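Local atomic coordinates of RTX toxin RtxA (PDB entry 6IMP), a protein that is a multifunctional secreted virulence toxin of Vibrio vulnificus, whose alpha/beta hydrolase effector domain is probably a hydrolytic enzyme acting inside host cells. Residues A[103-108]-A[133-138]. Residues are numbered along the deposited sequence; the frame is centred on the assembly and turned at random.
Sequences LFLHGS and VNLRGY
His106 reaches from the C-terminal end of strand 101-105 into the loop that follows strand 129-133, a buried contact between the loops that leave two neighbouring parallel strands of the alpha/beta hydrolase sheet. It belongs to the His-Gly motif that follows this strand in many members of the fold, where the backbone beyond it commonly helps to shape the oxyanion hole. The imidazole is held at both nitrogens, each time by a partner close to its plane. Leu135 N donates to His106 NE2 (3.2 Å, 163° at the hydrogen), whereas His106 ND1 donates to the carbonyl oxygen of the next residue, Gly107 O, on a lone pair in the carbonyl plane. Together the two bonds fix the rotation of the ring. With CG set between the backbone N and the carbonyl carbon (chi1 78°), the ring projects across to the loop. Leu135 CD1 lies over one face, 3.8 Å from the ring centroid in a CH-pi contact, and the CE1 edge of the imidazole points at the face of Tyr138 in an edge-to-face (T-shaped) pair, the planes inclined at 66°. A type II turn from Leu135 to Tyr138, closed by Tyr138 N to Leu135 O, brings both residues to the histidine. Outside the two segments, Tyr138 OH is hydrogen-bonded to Tyr41 O, and Asn134 OD1 accepts from Ala112 N at the start of helix 112-124. Within the sheet, a water bridges strands 101-105 and 129-133, donating to Phe104 O at 3.0 Å and accepting from Val133 N.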
loop_
_atom_site.group_PDB
_atom_site.type_symbol
_atom_site.label_atom_id
_atom_site.label_comp_id
_atom_site.label_asym_id
_atom_site.label_seq_id
_atom_site.Cartn_x
_atom_site.Cartn_y
_atom_site.Cartn_z
ATOM N N LEU A 103 4.927 -6.548 -4.610
ATOM C CA LEU A 103 3.592 -6.408 -4.068
ATOM C C LEU A 103 3.325 -4.936 -3.735
ATOM O O LEU A 103 3.741 -4.429 -2.686
ATOM C CB LEU A 103 3.444 -7.291 -2.837
ATOM C CG LEU A 103 2.024 -7.720 -2.498
ATOM C CD1 LEU A 103 2.106 -8.855 -1.490
ATOM C CD2 LEU A 103 1.189 -6.562 -1.949
ATOM N N PHE A 104 2.648 -4.250 -4.649
ATOM C CA PHE A 104 2.292 -2.849 -4.436
ATOM C C PHE A 104 1.074 -2.716 -3.536
ATOM O O PHE A 104 -0.016 -3.225 -3.863
ATOM C CB PHE A 104 2.002 -2.130 -5.766
ATOM C CG PHE A 104 1.742 -0.649 -5.603
ATOM C CD1 PHE A 104 2.695 0.174 -5.010
ATOM C CD2 PHE A 104 0.532 -0.092 -5.979
ATOM C CE1 PHE A 104 2.452 1.519 -4.816
ATOM C CE2 PHE A 104 0.285 1.261 -5.795
ATOM C CZ PHE A 104 1.245 2.067 -5.212
ATOM N N LEU A 105 1.225 -1.986 -2.441
ATOM C CA LEU A 105 0.052 -1.632 -1.633
ATOM C C LEU A 105 -0.267 -0.165 -1.782
ATOM O O LEU A 105 0.434 0.677 -1.248
ATOM C CB LEU A 105 0.249 -1.991 -0.160
ATOM C CG LEU A 105 0.201 -3.501 0.143
ATOM C CD1 LEU A 105 0.852 -3.783 1.492
ATOM C CD2 LEU A 105 -1.214 -4.061 0.115
ATOM N N HIS A 106 -1.335 0.138 -2.512
ATOM C CA HIS A 106 -1.777 1.519 -2.640
ATOM C C HIS A 106 -2.147 2.103 -1.292
ATOM O O HIS A 106 -2.260 1.390 -0.308
ATOM C CB HIS A 106 -2.965 1.619 -3.573
ATOM C CG HIS A 106 -4.260 1.209 -2.953
ATOM N ND1 HIS A 106 -5.035 2.080 -2.220
ATOM C CD2 HIS A 106 -4.959 0.053 -3.028
ATOM C CE1 HIS A 106 -6.149 1.470 -1.852
ATOM N NE2 HIS A 106 -6.128 0.239 -2.331
ATOM N N GLY A 107 -2.317 3.415 -1.267
ATOM C CA GLY A 107 -2.738 4.124 -0.068
ATOM C C GLY A 107 -4.087 4.789 -0.271
ATOM O O GLY A 107 -4.928 4.296 -1.025
ATOM N N SER A 108 -4.261 5.934 0.381
ATOM C CA SER A 108 -5.573 6.548 0.581
ATOM C C SER A 108 -5.966 7.471 -0.556
ATOM O O SER A 108 -5.115 8.096 -1.174
ATOM C CB SER A 108 -5.555 7.365 1.871
ATOM O OG SER A 108 -6.858 7.809 2.196
ATOM N N VAL A 133 -3.373 -4.435 -6.651
ATOM C CA VAL A 133 -4.742 -4.815 -6.295
ATOM C C VAL A 133 -5.338 -3.836 -5.286
ATOM O O VAL A 133 -4.689 -3.460 -4.302
ATOM C CB VAL A 133 -4.767 -6.232 -5.706
ATOM C CG1 VAL A 133 -6.160 -6.612 -5.235
ATOM C CG2 VAL A 133 -4.275 -7.217 -6.748
ATOM N N ASN A 134 -6.569 -3.412 -5.558
ATOM C CA ASN A 134 -7.331 -2.579 -4.627
ATOM C C ASN A 134 -7.658 -3.317 -3.328
ATOM O O ASN A 134 -8.186 -4.424 -3.336
ATOM C CB ASN A 134 -8.652 -2.142 -5.257
ATOM C CG ASN A 134 -8.490 -1.020 -6.245
ATOM O OD1 ASN A 134 -8.061 0.076 -5.898
ATOM N ND2 ASN A 134 -8.870 -1.275 -7.481
ATOM N N LEU A 135 -7.418 -2.643 -2.218
ATOM C CA LEU A 135 -7.975 -3.034 -0.931
ATOM C C LEU A 135 -9.489 -2.895 -0.971
ATOM O O LEU A 135 -10.029 -2.175 -1.823
ATOM C CB LEU A 135 -7.420 -2.127 0.151
ATOM C CG LEU A 135 -5.895 -2.088 0.186
ATOM C CD1 LEU A 135 -5.399 -0.836 0.885
ATOM C CD2 LEU A 135 -5.375 -3.346 0.860
ATOM N N ARG A 136 -10.181 -3.553 -0.046
ATOM C CA ARG A 136 -11.637 -3.417 0.030
ATOM C C ARG A 136 -12.077 -1.947 0.012
ATOM O O ARG A 136 -11.521 -1.116 0.730
ATOM C CB ARG A 136 -12.187 -4.076 1.285
ATOM C CG ARG A 136 -11.838 -3.349 2.565
ATOM C CD ARG A 136 -12.308 -4.137 3.756
ATOM N NE ARG A 136 -11.552 -5.370 3.916
ATOM C CZ ARG A 136 -11.856 -6.316 4.794
ATOM N NH1 ARG A 136 -11.111 -7.410 4.870
ATOM N NH2 ARG A 136 -12.882 -6.153 5.626
ATOM N N GLY A 137 -13.069 -1.643 -0.819
ATOM C CA GLY A 137 -13.690 -0.315 -0.851
ATOM C C GLY A 137 -13.027 0.631 -1.832
ATOM O O GLY A 137 -13.474 1.770 -2.012
ATOM N N TYR A 138 -11.977 0.137 -2.487
ATOM C CA TYR A 138 -11.164 0.924 -3.385
ATOM C C TYR A 138 -11.235 0.308 -4.759
ATOM O O TYR A 138 -11.260 -0.919 -4.899
ATOM C CB TYR A 138 -9.721 0.927 -2.907
ATOM C CG TYR A 138 -9.458 1.914 -1.802
ATOM C CD1 TYR A 138 -9.243 3.255 -2.089
ATOM C CD2 TYR A 138 -9.408 1.510 -0.471
ATOM C CE1 TYR A 138 -8.968 4.166 -1.087
ATOM C CE2 TYR A 138 -9.137 2.418 0.542
ATOM C CZ TYR A 138 -8.920 3.747 0.230
ATOM O OH TYR A 138 -8.667 4.670 1.231
HETATM O O HOH W 1 -1.746 -5.461 -4.861
#